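Local structure of 3',5'-cyclic-nucleotide phosphodiesterase 1 (Saccharomyces cerevisiae, 4OJV) at residues 76-90 with 355-369. The protein belongs to the class II cyclic-nucleotide phosphodiesterases of the metallo-hydrolase superfamily and carries a pair of zinc ions. Sequence-based numbering, arbitrary orientation.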
ATOM      1  N   ILE A  76     -15.817 -17.538   8.046  1.00 14.30           N
ATOM      2  CA  ILE A  76     -14.402 -17.800   8.281  1.00 14.91           C
ATOM      3  C   ILE A  76     -14.038 -19.279   8.128  1.00 14.13           C
ATOM      4  O   ILE A  76     -13.006 -19.628   7.553  1.00 14.40           O
ATOM      5  CB  ILE A  76     -13.943 -17.264   9.662  1.00 16.54           C
ATOM      6  CG1 ILE A  76     -12.428 -17.437   9.813  1.00 18.75           C
ATOM      7  CG2 ILE A  76     -14.696 -17.933  10.813  1.00 17.06           C
ATOM      8  CD1 ILE A  76     -11.845 -16.855  11.079  1.00 20.52           C
ATOM      9  N   GLU A  77     -14.908 -20.158   8.615  1.00 14.64           N
ATOM     10  CA  GLU A  77     -14.588 -21.578   8.661  1.00 14.71           C
ATOM     11  C   GLU A  77     -14.406 -22.205   7.280  1.00 13.74           C
ATOM     12  O   GLU A  77     -13.746 -23.235   7.148  1.00 15.49           O
ATOM     13  CB  GLU A  77     -15.608 -22.361   9.511  1.00 15.84           C
ATOM     14  CG  GLU A  77     -17.036 -22.389   8.973  1.00 16.77           C
ATOM     15  CD  GLU A  77     -17.909 -21.245   9.464  1.00 16.62           C
ATOM     16  OE1 GLU A  77     -17.406 -20.203   9.935  1.00 17.04           O
ATOM     17  OE2 GLU A  77     -19.146 -21.396   9.379  1.00 19.81           O
ATOM     18  N   PHE A  78     -14.951 -21.561   6.246  1.00 13.69           N
ATOM     19  CA  PHE A  78     -14.792 -22.054   4.881  1.00 14.04           C
ATOM     20  C   PHE A  78     -13.331 -22.030   4.412  1.00 13.53           C
ATOM     21  O   PHE A  78     -12.964 -22.759   3.490  1.00 14.85           O
ATOM     22  CB  PHE A  78     -15.638 -21.245   3.889  1.00 14.44           C
ATOM     23  CG  PHE A  78     -17.143 -21.400   4.051  1.00 14.99           C
ATOM     24  CD1 PHE A  78     -17.717 -22.325   4.934  1.00 15.54           C
ATOM     25  CD2 PHE A  78     -17.992 -20.612   3.284  1.00 16.55           C
ATOM     26  CE1 PHE A  78     -19.103 -22.437   5.046  1.00 17.95           C
ATOM     27  CE2 PHE A  78     -19.375 -20.726   3.390  1.00 18.02           C
ATOM     28  CZ  PHE A  78     -19.923 -21.636   4.273  1.00 17.87           C
ATOM     29  N   PHE A  79     -12.505 -21.192   5.039  1.00 13.17           N
ATOM     30  CA  PHE A  79     -11.140 -20.943   4.566  1.00 12.70           C
ATOM     31  C   PHE A  79     -10.078 -21.722   5.327  1.00 13.20           C
ATOM     32  O   PHE A  79      -8.899 -21.658   4.971  1.00 13.36           O
ATOM     33  CB  PHE A  79     -10.807 -19.448   4.662  1.00 12.37           C
ATOM     34  CG  PHE A  79     -11.666 -18.581   3.798  1.00 11.74           C
ATOM     35  CD1 PHE A  79     -12.882 -18.093   4.266  1.00 12.62           C
ATOM     36  CD2 PHE A  79     -11.271 -18.256   2.506  1.00 12.02           C
ATOM     37  CE1 PHE A  79     -13.683 -17.302   3.457  1.00 13.72           C
ATOM     38  CE2 PHE A  79     -12.063 -17.459   1.695  1.00 12.07           C
ATOM     39  CZ  PHE A  79     -13.269 -16.975   2.177  1.00 12.93           C
ATOM     40  N   ILE A  80     -10.470 -22.414   6.393  1.00 13.32           N
ATOM     41  CA  ILE A  80      -9.498 -22.978   7.324  1.00 13.80           C
ATOM     42  C   ILE A  80      -9.770 -24.447   7.639  1.00 14.47           C
ATOM     43  O   ILE A  80     -10.900 -24.937   7.505  1.00 16.45           O
ATOM     44  CB  ILE A  80      -9.398 -22.143   8.630  1.00 14.16           C
ATOM     45  CG1 ILE A  80     -10.732 -22.150   9.397  1.00 16.57           C
ATOM     46  CG2 ILE A  80      -8.932 -20.716   8.324  1.00 15.67           C
ATOM     47  CD1 ILE A  80     -10.699 -21.427  10.733  1.00 18.35           C
ATOM     48  N   ASP A  81      -8.726 -25.147   8.058  1.00 14.27           N
ATOM     49  CA  ASP A  81      -8.859 -26.489   8.600  1.00 14.76           C
ATOM     50  C   ASP A  81      -9.590 -26.379   9.939  1.00 15.56           C
ATOM     51  O   ASP A  81      -9.342 -25.455  10.718  1.00 15.46           O
ATOM     52  CB  ASP A  81      -7.475 -27.094   8.799  1.00 15.54           C
ATOM     53  CG  ASP A  81      -7.534 -28.500   9.307  1.00 18.57           C
ATOM     54  OD1 ASP A  81      -7.752 -29.406   8.481  1.00 20.57           O
ATOM     55  OD2 ASP A  81      -7.355 -28.682  10.527  1.00 20.60           O
ATOM     56  N   SER A  82     -10.472 -27.338  10.218  1.00 16.72           N
ATOM     57  CA  SER A  82     -11.308 -27.282  11.418  1.00 17.25           C
ATOM     58  C   SER A  82     -10.532 -27.346  12.736  1.00 17.42           C
ATOM     59  O   SER A  82     -11.065 -26.977  13.783  1.00 19.98           O
ATOM     60  CB  SER A  82     -12.359 -28.393  11.391  1.00 20.64           C
ATOM     61  OG  SER A  82     -11.731 -29.656  11.466  1.00 23.85           O
ATOM     62  N   LYS A  83      -9.284 -27.807  12.686  1.00 16.05           N
ATOM     63  CA  LYS A  83      -8.465 -27.937  13.895  1.00 16.67           C
ATOM     64  C   LYS A  83      -7.524 -26.753  14.126  1.00 16.44           C
ATOM     65  O   LYS A  83      -6.793 -26.720  15.116  1.00 18.56           O
ATOM     66  CB  LYS A  83      -7.682 -29.255  13.878  1.00 18.46           C
ATOM     67  CG  LYS A  83      -8.586 -30.474  13.954  1.00 19.75           C
ATOM     68  CD  LYS A  83      -7.809 -31.774  13.914  1.00 22.07           C
ATOM     69  CE  LYS A  83      -8.759 -32.961  13.978  1.00 25.28           C
ATOM     70  NZ  LYS A  83      -8.050 -34.256  13.803  1.00 28.95           N
ATOM     71  N   LEU A  84      -7.551 -25.776  13.222  1.00 15.69           N
ATOM     72  CA  LEU A  84      -6.636 -24.645  13.321  1.00 14.72           C
ATOM     73  C   LEU A  84      -6.945 -23.776  14.530  1.00 14.19           C
ATOM     74  O   LEU A  84      -8.078 -23.354  14.732  1.00 15.70           O
ATOM     75  CB  LEU A  84      -6.694 -23.798  12.049  1.00 14.22           C
ATOM     76  CG  LEU A  84      -5.725 -22.615  12.004  1.00 13.56           C
ATOM     77  CD1 LEU A  84      -4.280 -23.101  11.932  1.00 16.22           C
ATOM     78  CD2 LEU A  84      -6.071 -21.729  10.817  1.00 15.06           C
ATOM     79  N   ASN A  85      -5.908 -23.497  15.314  1.00 14.48           N
ATOM     80  CA  ASN A  85      -6.026 -22.622  16.459  1.00 14.64           C
ATOM     81  C   ASN A  85      -5.851 -21.176  15.977  1.00 13.49           C
ATOM     82  O   ASN A  85      -4.726 -20.704  15.760  1.00 13.61           O
ATOM     83  CB  ASN A  85      -4.970 -23.004  17.502  1.00 15.84           C
ATOM     84  CG  ASN A  85      -5.205 -22.355  18.848  1.00 16.92           C
ATOM     85  OD1 ASN A  85      -5.880 -21.335  18.954  1.00 18.58           O
ATOM     86  ND2 ASN A  85      -4.636 -22.954  19.899  1.00 20.31           N
ATOM     87  N   ILE A  86      -6.973 -20.491  15.808  1.00 13.85           N
ATOM     88  CA  ILE A  86      -7.017 -19.157  15.221  1.00 13.34           C
ATOM     89  C   ILE A  86      -7.971 -18.277  16.015  1.00 14.03           C
ATOM     90  O   ILE A  86      -8.992 -18.749  16.531  1.00 17.54           O
ATOM     91  CB  ILE A  86      -7.437 -19.231  13.729  1.00 13.76           C
ATOM     92  CG1 ILE A  86      -7.448 -17.851  13.052  1.00 14.03           C
ATOM     93  CG2 ILE A  86      -8.771 -19.961  13.564  1.00 15.45           C
ATOM     94  CD1 ILE A  86      -7.598 -17.929  11.543  1.00 15.13           C
ATOM     95  N   GLN A  87      -7.637 -17.000  16.118  1.00 13.66           N
ATOM     96  CA  GLN A  87      -8.526 -16.035  16.727  1.00 15.19           C
ATOM     97  C   GLN A  87      -8.553 -14.765  15.902  1.00 14.34           C
ATOM     98  O   GLN A  87      -7.569 -14.422  15.254  1.00 14.65           O
ATOM     99  CB  GLN A  87      -8.083 -15.726  18.158  1.00 17.96           C
ATOM    100  CG  GLN A  87      -8.030 -16.940  19.086  1.00 22.72           C
ATOM    101  CD  GLN A  87      -9.387 -17.361  19.636  1.00 22.91           C
ATOM    102  OE1 GLN A  87     -10.328 -17.631  18.882  1.00 32.02           O
ATOM    103  NE2 GLN A  87      -9.486 -17.434  20.949  1.00 39.50           N
ATOM    104  N   LYS A  88      -9.681 -14.070  15.916  1.00 15.21           N
ATOM    105  CA  LYS A  88      -9.768 -12.756  15.304  1.00 14.48           C
ATOM    106  C   LYS A  88      -9.054 -11.748  16.184  1.00 14.94           C
ATOM    107  O   LYS A  88      -9.152 -11.799  17.413  1.00 16.79           O
ATOM    108  CB  LYS A  88     -11.234 -12.344  15.133  1.00 17.27           C
ATOM    109  CG  LYS A  88     -11.419 -11.035  14.386  1.00 18.05           C
ATOM    110  CD  LYS A  88     -12.884 -10.662  14.228  1.00 21.87           C
ATOM    111  CE  LYS A  88     -13.008  -9.361  13.453  1.00 25.42           C
ATOM    112  NZ  LYS A  88     -14.410  -9.068  13.048  1.00 30.35           N
ATOM    113  N   GLY A  89      -8.342 -10.822  15.549  1.00 14.53           N
ATOM    114  CA  GLY A  89      -7.685  -9.737  16.246  1.00 15.17           C
ATOM    115  C   GLY A  89      -6.320 -10.085  16.793  1.00 13.72           C
ATOM    116  O   GLY A  89      -5.766 -11.158  16.511  1.00 14.48           O
ATOM    117  N   LEU A  90      -5.763  -9.143  17.543  1.00 14.75           N
ATOM    118  CA  LEU A  90      -4.479  -9.325  18.200  1.00 14.99           C
ATOM    119  C   LEU A  90      -4.661 -10.206  19.427  1.00 15.15           C
ATOM    120  O   LEU A  90      -5.737 -10.222  20.035  1.00 17.39           O
ATOM    121  CB  LEU A  90      -3.886  -7.970  18.592  1.00 16.06           C
ATOM    122  CG  LEU A  90      -3.636  -7.014  17.422  1.00 16.76           C
ATOM    123  CD1 LEU A  90      -3.424  -5.588  17.906  1.00 20.15           C
ATOM    124  CD2 LEU A  90      -2.473  -7.469  16.553  1.00 17.03           C
ATOM    125  N   ASP A 355      -2.581 -36.930   7.210  1.00 18.04           N
ATOM    126  CA  ASP A 355      -3.428 -35.972   7.918  1.00 18.97           C
ATOM    127  C   ASP A 355      -2.828 -34.563   7.856  1.00 18.26           C
ATOM    128  O   ASP A 355      -2.535 -33.940   8.880  1.00 19.10           O
ATOM    129  CB  ASP A 355      -3.633 -36.433   9.371  1.00 21.21           C
ATOM    130  CG  ASP A 355      -4.649 -35.590  10.124  1.00 23.46           C
ATOM    131  OD1 ASP A 355      -5.478 -34.910   9.479  1.00 24.93           O
ATOM    132  OD2 ASP A 355      -4.614 -35.609  11.372  1.00 26.80           O
ATOM    133  N   LEU A 356      -2.643 -34.088   6.630  1.00 17.39           N
ATOM    134  CA  LEU A 356      -2.145 -32.755   6.340  1.00 17.74           C
ATOM    135  C   LEU A 356      -3.279 -31.758   6.548  1.00 17.22           C
ATOM    136  O   LEU A 356      -4.398 -31.987   6.087  1.00 19.54           O
ATOM    137  CB  LEU A 356      -1.660 -32.736   4.890  1.00 20.34           C
ATOM    138  CG  LEU A 356      -0.982 -31.493   4.332  1.00 17.98           C
ATOM    139  CD1 LEU A 356       0.301 -31.196   5.092  1.00 19.27           C
ATOM    140  CD2 LEU A 356      -0.690 -31.692   2.855  1.00 19.68           C
ATOM    141  N   ARG A 357      -2.998 -30.660   7.252  1.00 14.98           N
ATOM    142  CA  ARG A 357      -4.030 -29.687   7.604  1.00 14.89           C
ATOM    143  C   ARG A 357      -3.760 -28.380   6.876  1.00 13.61           C
ATOM    144  O   ARG A 357      -2.784 -27.683   7.170  1.00 14.39           O
ATOM    145  CB  ARG A 357      -4.068 -29.478   9.115  1.00 16.02           C
ATOM    146  CG  ARG A 357      -4.445 -30.750   9.848  1.00 18.26           C
ATOM    147  CD  ARG A 357      -3.868 -30.812  11.236  1.00 20.67           C
ATOM    148  NE  ARG A 357      -4.128 -32.124  11.817  1.00 21.73           N
ATOM    149  CZ  ARG A 357      -4.266 -32.345  13.115  1.00 22.88           C
ATOM    150  NH1 ARG A 357      -4.172 -31.339  13.978  1.00 25.09           N
ATOM    151  NH2 ARG A 357      -4.511 -33.574  13.548  1.00 24.18           N
ATOM    152  N   ILE A 358      -4.607 -28.078   5.896  1.00 12.70           N
ATOM    153  CA  ILE A 358      -4.404 -26.945   4.998  1.00 12.49           C
ATOM    154  C   ILE A 358      -5.421 -25.860   5.311  1.00 11.91           C
ATOM    155  O   ILE A 358      -6.621 -26.124   5.399  1.00 12.60           O
ATOM    156  CB  ILE A 358      -4.476 -27.365   3.512  1.00 13.23           C
ATOM    157  CG1 ILE A 358      -3.601 -28.602   3.250  1.00 14.13           C
ATOM    158  CG2 ILE A 358      -4.085 -26.191   2.619  1.00 14.07           C
ATOM    159  CD1 ILE A 358      -3.661 -29.116   1.826  1.00 15.41           C
ATOM    160  N   SER A 359      -4.916 -24.642   5.492  1.00 11.76           N
ATOM    161  CA  SER A 359      -5.742 -23.472   5.756  1.00 11.68           C
ATOM    162  C   SER A 359      -5.239 -22.326   4.898  1.00 12.36           C
ATOM    163  O   SER A 359      -4.059 -22.272   4.555  1.00 13.22           O
ATOM    164  CB  SER A 359      -5.637 -23.050   7.229  1.00 12.10           C
ATOM    165  OG  SER A 359      -6.061 -24.079   8.102  1.00 12.49           O
ATOM    166  N   ILE A 360      -6.123 -21.393   4.572  1.00 11.25           N
ATOM    167  CA  ILE A 360      -5.713 -20.146   3.925  1.00 11.56           C
ATOM    168  C   ILE A 360      -5.426 -19.126   5.019  1.00 10.77           C
ATOM    169  O   ILE A 360      -6.203 -19.001   5.965  1.00 12.04           O
ATOM    170  CB  ILE A 360      -6.822 -19.598   2.984  1.00 11.74           C
ATOM    171  CG1 ILE A 360      -7.284 -20.657   1.964  1.00 13.09           C
ATOM    172  CG2 ILE A 360      -6.372 -18.311   2.300  1.00 13.92           C
ATOM    173  CD1 ILE A 360      -6.236 -21.136   0.983  1.00 14.24           C
ATOM    174  N   ALA A 361      -4.320 -18.389   4.880  1.00 10.66           N
ATOM    175  CA  ALA A 361      -3.999 -17.272   5.774  1.00 11.07           C
ATOM    176  C   ALA A 361      -5.019 -16.155   5.625  1.00 11.08           C
ATOM    177  O   ALA A 361      -5.290 -15.712   4.511  1.00 11.75           O
ATOM    178  CB  ALA A 361      -2.611 -16.723   5.476  1.00 11.94           C
ATOM    179  N   LEU A 362      -5.576 -15.709   6.749  1.00 11.37           N
ATOM    180  CA  LEU A 362      -6.590 -14.658   6.760  1.00 11.74           C
ATOM    181  C   LEU A 362      -6.124 -13.448   7.536  1.00 11.36           C
ATOM    182  O   LEU A 362      -5.829 -13.536   8.734  1.00 11.90           O
ATOM    183  CB  LEU A 362      -7.898 -15.168   7.367  1.00 13.07           C
ATOM    184  CG  LEU A 362      -8.628 -16.304   6.644  1.00 13.92           C
ATOM    185  CD1 LEU A 362      -9.806 -16.801   7.475  1.00 15.36           C
ATOM    186  CD2 LEU A 362      -9.080 -15.862   5.261  1.00 15.01           C
ATOM    187  N   GLU A 363      -6.073 -12.314   6.848  1.00 11.62           N
ATOM    188  CA  GLU A 363      -5.690 -11.058   7.463  1.00 11.87           C
ATOM    189  C   GLU A 363      -6.556 -10.759   8.671  1.00 11.51           C
ATOM    190  O   GLU A 363      -7.739 -11.129   8.710  1.00 12.48           O
ATOM    191  CB  GLU A 363      -5.859  -9.922   6.462  1.00 14.11           C
ATOM    192  CG  GLU A 363      -4.942 -10.013   5.271  1.00 16.44           C
ATOM    193  CD  GLU A 363      -5.453 -10.837   4.103  1.00 16.85           C
ATOM    194  OE1 GLU A 363      -6.485 -11.605   4.178  1.00 14.39           O
ATOM    195  OE2 GLU A 363      -4.755 -10.681   3.077  1.00 19.24           O
ATOM    196  N   GLY A 364      -5.967 -10.097   9.658  1.00 11.38           N
ATOM    197  CA  GLY A 364      -6.728  -9.671  10.826  1.00 12.76           C
ATOM    198  C   GLY A 364      -6.946 -10.786  11.830  1.00 11.86           C
ATOM    199  O   GLY A 364      -7.806 -10.666  12.701  1.00 13.41           O
ATOM    200  N   HIS A 365      -6.165 -11.860  11.719  1.00 11.57           N
ATOM    201  CA  HIS A 365      -6.261 -13.007  12.622  1.00 11.40           C
ATOM    202  C   HIS A 365      -4.912 -13.399  13.138  1.00 11.58           C
ATOM    203  O   HIS A 365      -3.892 -13.112  12.508  1.00 11.62           O
ATOM    204  CB  HIS A 365      -6.929 -14.188  11.912  1.00 12.24           C
ATOM    205  CG  HIS A 365      -8.353 -13.917  11.533  1.00 12.47           C
ATOM    206  ND1 HIS A 365      -8.687 -13.164  10.467  1.00 13.84           N
ATOM    207  CD2 HIS A 365      -9.545 -14.264  12.164  1.00 14.58           C
ATOM    208  CE1 HIS A 365     -10.027 -13.066  10.403  1.00 16.09           C
ATOM    209  NE2 HIS A 365     -10.545 -13.730  11.447  1.00 16.23           N
ATOM    210  N   THR A 366      -4.902 -14.065  14.289  1.00 11.19           N
ATOM    211  CA  THR A 366      -3.702 -14.609  14.892  1.00 10.96           C
ATOM    212  C   THR A 366      -3.787 -16.130  14.924  1.00 11.14           C
ATOM    213  O   THR A 366      -4.825 -16.701  15.279  1.00 12.07           O
ATOM    214  CB  THR A 366      -3.510 -14.051  16.319  1.00 11.63           C
ATOM    215  OG1 THR A 366      -3.454 -12.623  16.247  1.00 12.32           O
ATOM    216  CG2 THR A 366      -2.221 -14.570  16.952  1.00 12.74           C
ATOM    217  N   LEU A 367      -2.701 -16.779  14.519  1.00 10.68           N
ATOM    218  CA  LEU A 367      -2.568 -18.234  14.595  1.00 11.02           C
ATOM    219  C   LEU A 367      -1.702 -18.588  15.786  1.00 10.83           C
ATOM    220  O   LEU A 367      -0.739 -17.883  16.087  1.00 12.32           O
ATOM    221  CB  LEU A 367      -1.891 -18.787  13.343  1.00 11.87           C
ATOM    222  CG  LEU A 367      -2.431 -18.345  11.991  1.00 13.18           C
ATOM    223  CD1 LEU A 367      -1.654 -19.005  10.864  1.00 15.90           C
ATOM    224  CD2 LEU A 367      -3.898 -18.700  11.889  1.00 15.77           C
ATOM    225  N   PHE A 368      -2.030 -19.704  16.434  1.00 12.07           N
ATOM    226  CA  PHE A 368      -1.320 -20.169  17.618  1.00 13.08           C
ATOM    227  C   PHE A 368      -0.810 -21.551  17.267  1.00 13.84           C
ATOM    228  O   PHE A 368      -1.606 -22.481  17.138  1.00 15.77           O
ATOM    229  CB  PHE A 368      -2.268 -20.194  18.823  1.00 14.90           C
ATOM    230  CG  PHE A 368      -2.846 -18.842  19.164  1.00 13.83           C
ATOM    231  CD1 PHE A 368      -3.938 -18.344  18.473  1.00 14.17           C
ATOM    232  CD2 PHE A 368      -2.279 -18.058  20.165  1.00 15.41           C
ATOM    233  CE1 PHE A 368      -4.452 -17.085  18.764  1.00 14.32           C
ATOM    234  CE2 PHE A 368      -2.798 -16.805  20.468  1.00 15.86           C
ATOM    235  CZ  PHE A 368      -3.891 -16.320  19.771  1.00 15.58           C
ATOM    236  N   LEU A 369       0.501 -21.671  17.071  1.00 13.65           N
ATOM    237  CA  LEU A 369       1.100 -22.901  16.556  1.00 14.37           C
ATOM    238  C   LEU A 369       2.225 -23.429  17.432  1.00 14.39           C
ATOM    239  O   LEU A 369       2.397 -24.650  17.553  1.00 15.63           O
ATOM    240  CB  LEU A 369       1.624 -22.683  15.136  1.00 14.98           C
ATOM    241  CG  LEU A 369       0.616 -22.199  14.091  1.00 15.61           C
ATOM    242  CD1 LEU A 369       1.321 -21.906  12.775  1.00 18.43           C
ATOM    243  CD2 LEU A 369      -0.496 -23.219  13.900  1.00 18.92           C
ATOM    244  OXT LEU A 369       2.986 -22.657  18.016  1.00 14.12           O
TER
HETATM  245  O   HOH W   1      -7.008 -29.511   5.306  1.00 19.98           O
HETATM  246  O   HOH W   2      -7.303 -33.728  11.039  1.00 28.34           O
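Lys-83 lays its CD over one face of the Arg-357 guanidinium, 3.5 Å above the plane and offset toward its rim, while at the edge Asp-355 OD2 lies in the guanidinium plane and accepts from Arg-357 NH2 at 3.0 Å, in a salt bridge. Lys-83 NZ and Arg-357 NH2, 3.6 Å apart, share Asp-355, Arg-357 through the salt bridge and Lys-83 through a water on OD1. The Phe-368 ring meets the backbone O of Asn-85 at its edge, in plane, and its CE1 also touches Gln-87 CG obliquely at 3.6 Å. Around the His-365 imidazole the approaches are oblique as well: Ile-76, with CG1 anti to the backbone N (chi1 -175°), sends CD1 to within 3.4 Å of NE2, the nitrogen hydrogen-bonded to Glu-63 OE2.

Between these groups Ser-359 OG receives the backbone N of Asp-81 almost straight (2.9 Å, 173°), and Leu-84 CD2 packs against the same hydroxyl. Asp-81 OD2 in turn accepts from Lys-83 N, met from above the carboxylate plane, to form an Asx turn. Further along, Thr-366 and Gln-87 exchange two backbone bonds, and Thr-366 OG1 donates to Gly-89 O at 2.7 Å, in the carbonyl plane. Ile-86 CD1 and Leu-367 CD2 meet on the face that also carries His-365.

The segment 76-90 thus joins the two large sheets: it is bonded to edge strand 357-360, where Ile-360 N donates to Phe-79 O (2.8 Å, 172°), and beyond the turn strand 86-88 pairs antiparallel with 365-368, an arrangement consistent with the two-sheet αβ/βα sandwich of metallo-beta-lactamase-like hydrolases.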